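Long-range contacts in glucokinase (Streptomyces griseus, PDB 3VGL), which probably catalyses the transfer of a phosphate group from ATP to D-glucose, yielding glucose 6-phosphate and ADP: residues A65-D70 and F149-E154; N104-A109 and C127-T132; G136-G141 and A153-I158. All blocks are in the same frame, centred on the assembly; numbering follows the deposited sequence.

Interaction 1 of 3, residues A65-D70 and F149-E154. With BGC (beta-D-glucopyranose), chain D.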
loop_
_atom_site.group_PDB
_atom_site.type_symbol
_atom_site.label_atom_id
_atom_site.label_comp_id
_atom_site.label_asym_id
_atom_site.label_seq_id
_atom_site.Cartn_x
_atom_site.Cartn_y
_atom_site.Cartn_z
ATOM N N ALA A 65 -20.255 -12.970 -17.242
ATOM C CA ALA A 65 -19.199 -12.444 -16.366
ATOM C C ALA A 65 -18.061 -11.778 -17.167
ATOM O O ALA A 65 -16.933 -12.273 -17.224
ATOM C CB ALA A 65 -18.665 -13.549 -15.483
ATOM N N GLY A 66 -18.362 -10.640 -17.765
ATOM C CA GLY A 66 -17.322 -9.862 -18.428
ATOM C C GLY A 66 -17.829 -8.493 -18.806
ATOM O O GLY A 66 -18.982 -8.145 -18.534
ATOM N N TYR A 67 -16.940 -7.725 -19.450
ATOM C CA TYR A 67 -17.245 -6.386 -19.944
ATOM C C TYR A 67 -18.130 -6.565 -21.178
ATOM O O TYR A 67 -17.676 -7.102 -22.187
ATOM C CB TYR A 67 -15.930 -5.691 -20.371
ATOM C CG TYR A 67 -15.063 -5.128 -19.240
ATOM C CD1 TYR A 67 -14.630 -5.938 -18.191
ATOM C CD2 TYR A 67 -14.658 -3.790 -19.247
ATOM C CE1 TYR A 67 -13.807 -5.421 -17.181
ATOM C CE2 TYR A 67 -13.828 -3.262 -18.229
ATOM C CZ TYR A 67 -13.447 -4.089 -17.192
ATOM O OH TYR A 67 -12.652 -3.593 -16.169
ATOM N N VAL A 68 -19.390 -6.147 -21.061
ATOM C CA VAL A 68 -20.366 -6.248 -22.156
ATOM C C VAL A 68 -20.579 -4.878 -22.792
ATOM O O VAL A 68 -20.669 -3.863 -22.087
ATOM C CB VAL A 68 -21.686 -6.815 -21.621
ATOM C CG1 VAL A 68 -22.780 -6.812 -22.729
ATOM C CG2 VAL A 68 -21.450 -8.224 -21.099
ATOM N N ASP A 69 -20.687 -4.859 -24.119
ATOM C CA ASP A 69 -20.830 -3.603 -24.875
ATOM C C ASP A 69 -22.193 -2.906 -24.722
ATOM O O ASP A 69 -23.133 -3.489 -24.190
ATOM C CB ASP A 69 -20.504 -3.853 -26.343
ATOM C CG ASP A 69 -21.623 -4.567 -27.081
ATOM O OD1 ASP A 69 -22.244 -5.509 -26.532
ATOM O OD2 ASP A 69 -21.879 -4.162 -28.227
ATOM N N ASP A 70 -22.296 -1.659 -25.194
ATOM C CA ASP A 70 -23.522 -0.861 -25.021
ATOM C C ASP A 70 -24.706 -1.392 -25.842
ATOM O O ASP A 70 -25.867 -1.105 -25.536
ATOM C CB ASP A 70 -23.260 0.613 -25.364
ATOM C CG ASP A 70 -22.717 0.795 -26.769
ATOM O OD1 ASP A 70 -21.635 0.243 -27.069
ATOM O OD2 ASP A 70 -23.378 1.486 -27.576
ATOM N N PHE A 149 -20.161 3.233 -22.903
ATOM C CA PHE A 149 -19.648 2.130 -23.698
ATOM C C PHE A 149 -20.116 0.771 -23.207
ATOM O O PHE A 149 -19.659 -0.262 -23.708
ATOM C CB PHE A 149 -18.124 2.210 -23.806
ATOM C CG PHE A 149 -17.632 3.519 -24.365
ATOM C CD1 PHE A 149 -17.788 3.823 -25.724
ATOM C CD2 PHE A 149 -17.006 4.450 -23.541
ATOM C CE1 PHE A 149 -17.326 5.022 -26.226
ATOM C CE2 PHE A 149 -16.548 5.667 -24.049
ATOM C CZ PHE A 149 -16.702 5.953 -25.393
ATOM N N GLY A 150 -21.039 0.769 -22.245
ATOM C CA GLY A 150 -21.651 -0.459 -21.772
ATOM C C GLY A 150 -20.923 -1.098 -20.613
ATOM O O GLY A 150 -21.415 -2.067 -20.025
ATOM N N VAL A 151 -19.779 -0.525 -20.242
ATOM C CA VAL A 151 -18.893 -1.180 -19.278
ATOM C C VAL A 151 -18.742 -0.475 -17.930
ATOM O O VAL A 151 -17.739 -0.682 -17.215
ATOM C CB VAL A 151 -17.523 -1.514 -19.900
ATOM C CG1 VAL A 151 -17.700 -2.454 -21.110
ATOM C CG2 VAL A 151 -16.759 -0.241 -20.296
ATOM N N ALA A 152 -19.768 0.283 -17.540
ATOM C CA ALA A 152 -19.851 0.782 -16.163
ATOM C C ALA A 152 -19.951 -0.375 -15.171
ATOM O O ALA A 152 -20.225 -1.534 -15.556
ATOM C CB ALA A 152 -21.039 1.744 -15.988
ATOM N N ALA A 153 -19.731 -0.052 -13.902
ATOM C CA ALA A 153 -19.963 -0.991 -12.797
ATOM C C ALA A 153 -19.002 -2.181 -12.830
ATOM O O ALA A 153 -19.320 -3.274 -12.350
ATOM C CB ALA A 153 -21.426 -1.458 -12.759
ATOM N N GLU A 154 -17.801 -1.947 -13.335
ATOM C CA GLU A 154 -16.737 -2.942 -13.235
ATOM C C GLU A 154 -15.952 -2.721 -11.938
ATOM O O GLU A 154 -14.732 -2.480 -11.937
ATOM C CB GLU A 154 -15.865 -2.893 -14.485
ATOM C CG GLU A 154 -16.528 -3.663 -15.648
ATOM C CD GLU A 154 -16.719 -5.120 -15.290
ATOM O OE1 GLU A 154 -15.770 -5.685 -14.683
ATOM O OE2 GLU A 154 -17.807 -5.663 -15.621
HETATM C C2 BGC D . -15.705 -9.286 -14.344
HETATM C C3 BGC D . -17.115 -8.704 -14.277
HETATM C C4 BGC D . -18.097 -9.685 -13.632
HETATM C C5 BGC D . -17.505 -10.135 -12.308
HETATM C C6 BGC D . -18.399 -11.152 -11.593
HETATM C C1 BGC D . -15.295 -9.725 -12.943
HETATM O O1 BGC D . -14.047 -10.360 -12.960
HETATM O O2 BGC D . -14.821 -8.225 -14.756
HETATM O O3 BGC D . -17.567 -8.366 -15.552
HETATM O O4 BGC D . -19.323 -9.022 -13.384
HETATM O O5 BGC D . -16.219 -10.711 -12.484
HETATM O O6 BGC D . -18.594 -12.307 -12.392
HETATM O O HOH W 1 -20.402 -4.558 -18.836
HETATM O O HOH W 2 -23.583 -3.389 -21.173
HETATM O O HOH W 3 -18.928 -0.649 -26.282
#
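Gly-66 and Glu-154 both come up to O3 of the bound glucose: the CA of Gly-66 lies against it, and the Gly-66 carbonyl O stays 4.0 Å from OE2 of Glu-154, both acceptors lying near the side-chain amide of Asn-104. Tyr-67 makes the largest single share of the contact. Its CG is anti to its own carbonyl carbon (chi1 -78°), and the ring reaches across so that CG of Glu-154 sits over one face, 3.6 Å from the Tyr-67 ring centroid and 15° off the normal, a CH-pi contact. The ring and carboxylate planes are 32° apart, and CE1 of Tyr-67 comes to 3.2 Å from OE1 of Glu-154. Val-151 crosses the tyrosine at about a right angle, its CB 3.7 Å from CD2 of Tyr-67. Phe-77 meets the ring edge-to-face, and Ile-282 of the second subunit packs on it. At Val-68 water takes over: one molecule accepts from the backbone N and lies within bonding distance of Gly-150 O. The carbonyls themselves come close, Val-68 O lying 2.8 Å from Gly-150 O, two acceptors that cannot bond each other. Asp-69 O shares a second water with Gly-150 O, while its carboxylate turns back to the backbone N atoms of Ala-73 and Thr-74. Asp-70 presses on Gly-150, where a side chain would collide with the Asp-70 N; a third water links OD1 of Asp-70 to the Phe-149 carbonyl. At the buried sugar end Glu-154 uses both oxygens: OE1 accepts a hydrogen bond from glucose O2 and OE2 one from glucose O3, each at 2.7 Å. Such a two-pronged grip reads adjacent hydroxyls, and Tyr-67, with its ring face against CG of Glu-154, probably limits the rotation that would break it.

Interaction 2 of 3, residues N104-A109 and C127-T132; sequences NDANAA and CITLGT. With NA (sodium ion), chain C; ANP (phosphoaminophosphonic acid-adenylate ester), chain E; BGC (beta-D-glucopyranose), chain D.
With OG1 set between backbone N and carbonyl carbon (chi1 61°), Thr-129 faces CB of Ala-106 with this hydroxyl at 3.7 Å, while CG2 of Thr-129 rests 3.9 Å from CB of Ala-109. Asp-105 adopts the same kind of rotamer (chi1 63°), which carries its carboxylate to the glucose: OD1 accepts from sugar O4 at 2.6 Å and OD2 from sugar O6 at 2.7 Å. A water joins OD2, weakly, to the Thr-129 hydroxyl. An alanine at Asp-105 removes both acceptors and is likely to leave the O4 and O6 hydroxyls without them, O4 keeping its bond from Asn-104 ND2, and the C6 hydroxymethyl freer to turn. Asn-104 is the N-cap: its OD1 accepts from Asn-107 N and, weakly, from Ala-106 N. Sodium is coordinated by the same Asn-104 OD1 at 2.4 Å and by Asn-107 OD1 at 2.5 Å. Beyond the strand, Thr-132 grips phosphate oxygen O1B of the ATP analogue through N and OG1. Helix 105-109 and strand 127-130 run with their directions 124° apart; helix 301-311 packs beside Ala-108 and Ala-109, and helix 227-251 lies against Ile-128 on the strand's other face.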
loop_
_atom_site.group_PDB
_atom_site.type_symbol
_atom_site.label_atom_id
_atom_site.label_comp_id
_atom_site.label_asym_id
_atom_site.label_seq_id
_atom_site.Cartn_x
_atom_site.Cartn_y
_atom_site.Cartn_z
ATOM N N ASN A 104 -24.139 -7.754 -18.735
ATOM C CA ASN A 104 -23.174 -8.172 -17.720
ATOM C C ASN A 104 -23.906 -8.869 -16.572
ATOM O O ASN A 104 -25.013 -8.466 -16.189
ATOM C CB ASN A 104 -22.377 -6.954 -17.246
ATOM C CG ASN A 104 -21.600 -7.234 -15.985
ATOM O OD1 ASN A 104 -22.095 -6.969 -14.880
ATOM N ND2 ASN A 104 -20.395 -7.781 -16.125
ATOM N N ASP A 105 -23.282 -9.906 -16.018
ATOM C CA ASP A 105 -23.923 -10.726 -14.980
ATOM C C ASP A 105 -24.319 -9.970 -13.736
ATOM O O ASP A 105 -25.360 -10.249 -13.162
ATOM C CB ASP A 105 -23.061 -11.950 -14.606
ATOM C CG ASP A 105 -21.710 -11.584 -13.999
ATOM O OD1 ASP A 105 -21.163 -10.527 -14.333
ATOM O OD2 ASP A 105 -21.176 -12.378 -13.200
ATOM N N ALA A 106 -23.467 -9.059 -13.280
ATOM C CA ALA A 106 -23.785 -8.347 -12.068
ATOM C C ALA A 106 -24.746 -7.179 -12.340
ATOM O O ALA A 106 -25.525 -6.804 -11.479
ATOM C CB ALA A 106 -22.496 -7.896 -11.383
ATOM N N ASN A 107 -24.712 -6.637 -13.561
ATOM C CA ASN A 107 -25.753 -5.700 -13.994
ATOM C C ASN A 107 -27.103 -6.410 -13.903
ATOM O O ASN A 107 -28.058 -5.888 -13.347
ATOM C CB ASN A 107 -25.523 -5.238 -15.433
ATOM C CG ASN A 107 -24.388 -4.244 -15.571
ATOM O OD1 ASN A 107 -23.675 -3.909 -14.596
ATOM N ND2 ASN A 107 -24.198 -3.771 -16.787
ATOM N N ALA A 108 -27.133 -7.654 -14.377
ATOM C CA ALA A 108 -28.373 -8.444 -14.365
ATOM C C ALA A 108 -28.812 -8.751 -12.922
ATOM O O ALA A 108 -29.999 -8.618 -12.579
ATOM C CB ALA A 108 -28.197 -9.711 -15.186
ATOM N N ALA A 109 -27.859 -9.099 -12.056
ATOM C CA ALA A 109 -28.176 -9.333 -10.639
ATOM C C ALA A 109 -28.783 -8.080 -9.984
ATOM O O ALA A 109 -29.757 -8.185 -9.233
ATOM C CB ALA A 109 -26.919 -9.790 -9.871
ATOM N N CYS A 127 -25.315 -2.766 -6.334
ATOM C CA CYS A 127 -25.087 -4.194 -6.120
ATOM C C CYS A 127 -23.621 -4.549 -6.320
ATOM O O CYS A 127 -22.946 -4.028 -7.234
ATOM C CB CYS A 127 -25.924 -4.999 -7.103
ATOM S SG CYS A 127 -25.739 -6.790 -7.005
ATOM N N ILE A 128 -23.108 -5.407 -5.433
ATOM C CA ILE A 128 -21.833 -6.089 -5.670
ATOM C C ILE A 128 -22.093 -7.572 -5.605
ATOM O O ILE A 128 -22.918 -8.026 -4.803
ATOM C CB ILE A 128 -20.691 -5.714 -4.680
ATOM C CG1 ILE A 128 -20.952 -6.208 -3.250
ATOM C CG2 ILE A 128 -20.459 -4.214 -4.693
ATOM C CD1 ILE A 128 -19.673 -6.164 -2.359
ATOM N N THR A 129 -21.432 -8.326 -6.472
ATOM C CA THR A 129 -21.535 -9.780 -6.384
ATOM C C THR A 129 -20.169 -10.343 -6.031
ATOM O O THR A 129 -19.140 -9.886 -6.557
ATOM C CB THR A 129 -22.077 -10.429 -7.664
ATOM O OG1 THR A 129 -21.203 -10.152 -8.767
ATOM C CG2 THR A 129 -23.509 -9.914 -7.978
ATOM N N LEU A 130 -20.162 -11.304 -5.113
ATOM C CA LEU A 130 -18.931 -11.952 -4.662
ATOM C C LEU A 130 -18.952 -13.394 -5.115
ATOM O O LEU A 130 -19.754 -14.185 -4.637
ATOM C CB LEU A 130 -18.852 -11.887 -3.127
ATOM C CG LEU A 130 -18.814 -10.491 -2.506
ATOM C CD1 LEU A 130 -18.877 -10.597 -0.991
ATOM C CD2 LEU A 130 -17.541 -9.732 -2.953
ATOM N N GLY A 131 -18.048 -13.735 -6.024
ATOM C CA GLY A 131 -18.037 -15.071 -6.654
ATOM C C GLY A 131 -16.644 -15.375 -7.138
ATOM O O GLY A 131 -15.664 -15.130 -6.423
ATOM N N THR A 132 -16.536 -15.898 -8.358
ATOM C CA THR A 132 -15.213 -16.093 -8.960
ATOM C C THR A 132 -14.453 -14.777 -8.989
ATOM O O THR A 132 -13.240 -14.734 -8.727
ATOM C CB THR A 132 -15.356 -16.625 -10.381
ATOM O OG1 THR A 132 -16.065 -17.858 -10.308
ATOM C CG2 THR A 132 -14.000 -16.910 -11.011
HETATM NA NA NA C . -21.476 -4.914 -13.914
HETATM P PB ANP E . -19.643 -17.866 -10.495
HETATM O O1B ANP E . -18.572 -16.813 -10.192
HETATM O O2B ANP E . -19.256 -18.923 -11.488
HETATM N N3B ANP E . -21.054 -17.085 -11.077
HETATM P PA ANP E . -20.206 -18.206 -7.647
HETATM O O1A ANP E . -20.816 -19.394 -6.898
HETATM O O2A ANP E . -20.894 -16.876 -7.633
HETATM O O3A ANP E . -19.936 -18.704 -9.159
HETATM O "O5'" ANP E . -18.701 -17.960 -7.132
HETATM C "C5'" ANP E . -17.749 -19.024 -7.042
HETATM C "C4'" ANP E . -16.729 -18.693 -5.973
HETATM O "O4'" ANP E . -17.393 -18.363 -4.745
HETATM C "C3'" ANP E . -15.863 -19.894 -5.689
HETATM O "O3'" ANP E . -14.613 -19.404 -5.195
HETATM C "C2'" ANP E . -16.630 -20.561 -4.576
HETATM O "O2'" ANP E . -15.798 -21.378 -3.770
HETATM C "C1'" ANP E . -17.207 -19.399 -3.782
HETATM N N9 ANP E . -18.551 -19.713 -3.266
HETATM C C8 ANP E . -19.677 -19.934 -3.970
HETATM N N7 ANP E . -20.730 -20.187 -3.129
HETATM C C5 ANP E . -20.242 -20.092 -1.879
HETATM C C6 ANP E . -20.771 -20.251 -0.494
HETATM N N6 ANP E . -22.079 -20.545 -0.275
HETATM N N1 ANP E . -19.908 -20.054 0.525
HETATM C C2 ANP E . -18.595 -19.761 0.363
HETATM N N3 ANP E . -18.050 -19.617 -0.868
HETATM C C4 ANP E . -18.814 -19.776 -1.967
HETATM C C2 BGC D . -15.705 -9.286 -14.344
HETATM C C3 BGC D . -17.115 -8.704 -14.277
HETATM C C4 BGC D . -18.097 -9.685 -13.632
HETATM C C5 BGC D . -17.505 -10.135 -12.308
HETATM C C6 BGC D . -18.399 -11.152 -11.593
HETATM C C1 BGC D . -15.295 -9.725 -12.943
HETATM O O1 BGC D . -14.047 -10.360 -12.960
HETATM O O2 BGC D . -14.821 -8.225 -14.756
HETATM O O3 BGC D . -17.567 -8.366 -15.552
HETATM O O4 BGC D . -19.323 -9.022 -13.384
HETATM O O5 BGC D . -16.219 -10.711 -12.484
HETATM O O6 BGC D . -18.594 -12.307 -12.392
HETATM O O HOH W 4 -22.443 -11.474 -10.868
HETATM O O HOH W 5 -20.125 -4.381 -15.890
HETATM O O HOH W 6 -19.574 -6.186 -13.118
#

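Interaction 3 of 3, residues G136-G141 and A153-I158; sequences GGIIIG and AEFGHI. With NA (sodium ion), chain C; ZN (zinc ion), chain B; BGC (beta-D-glucopyranose), chain D.
Gly-136 and Ala-153 bring their backbones to a CA-CA distance of 4.7 Å, where strand 134-140 of the second mixed sheet in this actin-like ATPase fold meets the loop that carries the sugar- and zinc-binding residues. Ala-153 has a positive phi (66°), after which the chain folds through an inverse gamma turn centred on Glu-154, with a weak bond from Phe-155 N back to Ala-153 O, and passes into a short 3-10 segment. A bridging water knits the two backbones: it accepts from Gly-136 N at 3.0 Å and donates to Ala-153 O, with further bonds to OE2 of Glu-154 and to glucose O4. The same water coordinates sodium, as does Gly-136 O at 2.3 Å; Asn-104 and Asn-107 add side-chain oxygens. Close packing depends on the bare glycine, since CD2 of Phe-155 lies 3.4 Å from CA of Gly-136 and a CB there would run into the ring. Phe-155 points its CG anti to its carbonyl carbon (chi1 -59°), laying the ring along the strand so that CZ reaches CG1 of Ile-138 at 3.9 Å. The far end of that isoleucine, CD1, touches CB of Ala-153 at 3.7 Å, closing a small apolar cluster that Ile-126, Ile-128 and Leu-247 extend and Leu-250 of the second subunit covers. Farther along the loop His-157 couples metal to substrate. Zinc, also held by Cys-167, Cys-169 and Cys-174, would tend to polarise the imidazole and strengthen its donor N-H. The ring is held at both nitrogens: ND1 of His-157 binds the zinc at 2.1 Å, and NE2 of His-157 donates to glucose O2 at 2.9 Å, with an N-H...O angle of 149°.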
loop_
_atom_site.group_PDB
_atom_site.type_symbol
_atom_site.label_atom_id
_atom_site.label_comp_id
_atom_site.label_asym_id
_atom_site.label_seq_id
_atom_site.Cartn_x
_atom_site.Cartn_y
_atom_site.Cartn_z
ATOM N N GLY A 136 -20.219 -5.582 -10.284
ATOM C CA GLY A 136 -21.057 -4.488 -9.806
ATOM C C GLY A 136 -22.286 -4.266 -10.678
ATOM O O GLY A 136 -22.334 -4.681 -11.834
ATOM N N GLY A 137 -23.268 -3.570 -10.121
ATOM C CA GLY A 137 -24.447 -3.165 -10.881
ATOM C C GLY A 137 -24.983 -1.882 -10.281
ATOM O O GLY A 137 -24.991 -1.710 -9.060
ATOM N N ILE A 138 -25.424 -0.981 -11.143
ATOM C CA ILE A 138 -25.825 0.371 -10.739
ATOM C C ILE A 138 -27.281 0.612 -11.123
ATOM O O ILE A 138 -27.648 0.535 -12.297
ATOM C CB ILE A 138 -24.971 1.431 -11.467
ATOM C CG1 ILE A 138 -23.496 1.314 -11.101
ATOM C CG2 ILE A 138 -25.457 2.872 -11.133
ATOM C CD1 ILE A 138 -22.619 1.994 -12.099
ATOM N N ILE A 139 -28.108 0.901 -10.127
ATOM C CA ILE A 139 -29.460 1.428 -10.372
ATOM C C ILE A 139 -29.453 2.874 -9.859
ATOM O O ILE A 139 -29.232 3.119 -8.664
ATOM C CB ILE A 139 -30.545 0.647 -9.622
ATOM C CG1 ILE A 139 -30.529 -0.851 -9.958
ATOM C CG2 ILE A 139 -31.935 1.284 -9.891
ATOM C CD1 ILE A 139 -30.826 -1.205 -11.393
ATOM N N ILE A 140 -29.655 3.816 -10.774
ATOM C CA ILE A 140 -29.771 5.230 -10.424
ATOM C C ILE A 140 -31.031 5.765 -11.073
ATOM O O ILE A 140 -31.257 5.557 -12.272
ATOM C CB ILE A 140 -28.533 6.042 -10.861
ATOM C CG1 ILE A 140 -27.337 5.716 -9.951
ATOM C CG2 ILE A 140 -28.828 7.549 -10.813
ATOM C CD1 ILE A 140 -26.020 6.287 -10.426
ATOM N N GLY A 141 -31.852 6.451 -10.281
ATOM C CA GLY A 141 -33.138 6.957 -10.784
ATOM C C GLY A 141 -33.979 5.858 -11.406
ATOM O O GLY A 141 -34.547 6.034 -12.504
ATOM N N ALA A 153 -19.731 -0.052 -13.902
ATOM C CA ALA A 153 -19.963 -0.991 -12.797
ATOM C C ALA A 153 -19.002 -2.181 -12.830
ATOM O O ALA A 153 -19.320 -3.274 -12.350
ATOM C CB ALA A 153 -21.426 -1.458 -12.759
ATOM N N GLU A 154 -17.801 -1.947 -13.335
ATOM C CA GLU A 154 -16.737 -2.942 -13.235
ATOM C C GLU A 154 -15.952 -2.721 -11.938
ATOM O O GLU A 154 -14.732 -2.480 -11.937
ATOM C CB GLU A 154 -15.865 -2.893 -14.485
ATOM C CG GLU A 154 -16.528 -3.663 -15.648
ATOM C CD GLU A 154 -16.719 -5.120 -15.290
ATOM O OE1 GLU A 154 -15.770 -5.685 -14.683
ATOM O OE2 GLU A 154 -17.807 -5.663 -15.621
ATOM N N PHE A 155 -16.683 -2.818 -10.827
ATOM C CA PHE A 155 -16.116 -2.478 -9.524
ATOM C C PHE A 155 -14.956 -3.402 -9.126
ATOM O O PHE A 155 -14.071 -3.023 -8.332
ATOM C CB PHE A 155 -17.167 -2.643 -8.416
ATOM C CG PHE A 155 -18.412 -1.804 -8.582
ATOM C CD1 PHE A 155 -18.430 -0.638 -9.351
ATOM C CD2 PHE A 155 -19.556 -2.169 -7.880
ATOM C CE1 PHE A 155 -19.615 0.133 -9.451
ATOM C CE2 PHE A 155 -20.725 -1.428 -7.973
ATOM C CZ PHE A 155 -20.766 -0.281 -8.759
ATOM N N GLY A 156 -14.954 -4.611 -9.686
ATOM C CA GLY A 156 -13.924 -5.596 -9.341
ATOM C C GLY A 156 -12.525 -5.168 -9.701
ATOM O O GLY A 156 -11.561 -5.692 -9.171
ATOM N N HIS A 157 -12.418 -4.183 -10.610
ATOM C CA HIS A 157 -11.102 -3.756 -11.091
ATOM C C HIS A 157 -10.730 -2.342 -10.692
ATOM O O HIS A 157 -9.784 -1.759 -11.214
ATOM C CB HIS A 157 -10.987 -4.022 -12.610
ATOM C CG HIS A 157 -11.403 -5.406 -12.943
ATOM N ND1 HIS A 157 -10.622 -6.501 -12.631
ATOM C CD2 HIS A 157 -12.591 -5.887 -13.399
ATOM C CE1 HIS A 157 -11.295 -7.601 -12.937
ATOM N NE2 HIS A 157 -12.488 -7.259 -13.399
ATOM N N ILE A 158 -11.436 -1.822 -9.692
ATOM C CA ILE A 158 -10.977 -0.604 -9.005
ATOM C C ILE A 158 -9.729 -0.992 -8.217
ATOM O O ILE A 158 -9.681 -2.053 -7.600
ATOM C CB ILE A 158 -12.057 -0.117 -7.996
ATOM C CG1 ILE A 158 -13.296 0.364 -8.769
ATOM C CG2 ILE A 158 -11.509 0.993 -7.075
ATOM C CD1 ILE A 158 -14.525 0.388 -7.840
HETATM NA NA NA C . -21.476 -4.914 -13.914
HETATM ZN ZN ZN B . -8.548 -6.601 -12.268
HETATM C C2 BGC D . -15.705 -9.286 -14.344
HETATM C C3 BGC D . -17.115 -8.704 -14.277
HETATM C C4 BGC D . -18.097 -9.685 -13.632
HETATM C C5 BGC D . -17.505 -10.135 -12.308
HETATM C C6 BGC D . -18.399 -11.152 -11.593
HETATM C C1 BGC D . -15.295 -9.725 -12.943
HETATM O O1 BGC D . -14.047 -10.360 -12.960
HETATM O O2 BGC D . -14.821 -8.225 -14.756
HETATM O O3 BGC D . -17.567 -8.366 -15.552
HETATM O O4 BGC D . -19.323 -9.022 -13.384
HETATM O O5 BGC D . -16.219 -10.711 -12.484
HETATM O O6 BGC D . -18.594 -12.307 -12.392
HETATM O O HOH W 6 -19.574 -6.186 -13.118
HETATM O O HOH W 5 -20.125 -4.381 -15.890
#

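In the fold
Followed from the N terminus, the chain runs from strand 57-64 of the first mixed sheet into 65-70, comes back to that sheet at strand 100-104, and meets 65-70 again at 149-154, so interaction 1 closes the widest loop. Interaction 2 is nested inside it, linking the helix after strand 100-104 to strand 125-130 of the second sheet. Interaction 3 opens once interaction 2 has closed, on the neighbouring strand 134-140, and ends on the same loop as interaction 1, sharing Ala-153 and Glu-154 with it. Cys-127 and Gly-137 join interactions 2 and 3 by a probable backbone hydrogen bond. All three converge on glucose, tying the two sheets together around it; interactions 1 and 3 also meet the second subunit.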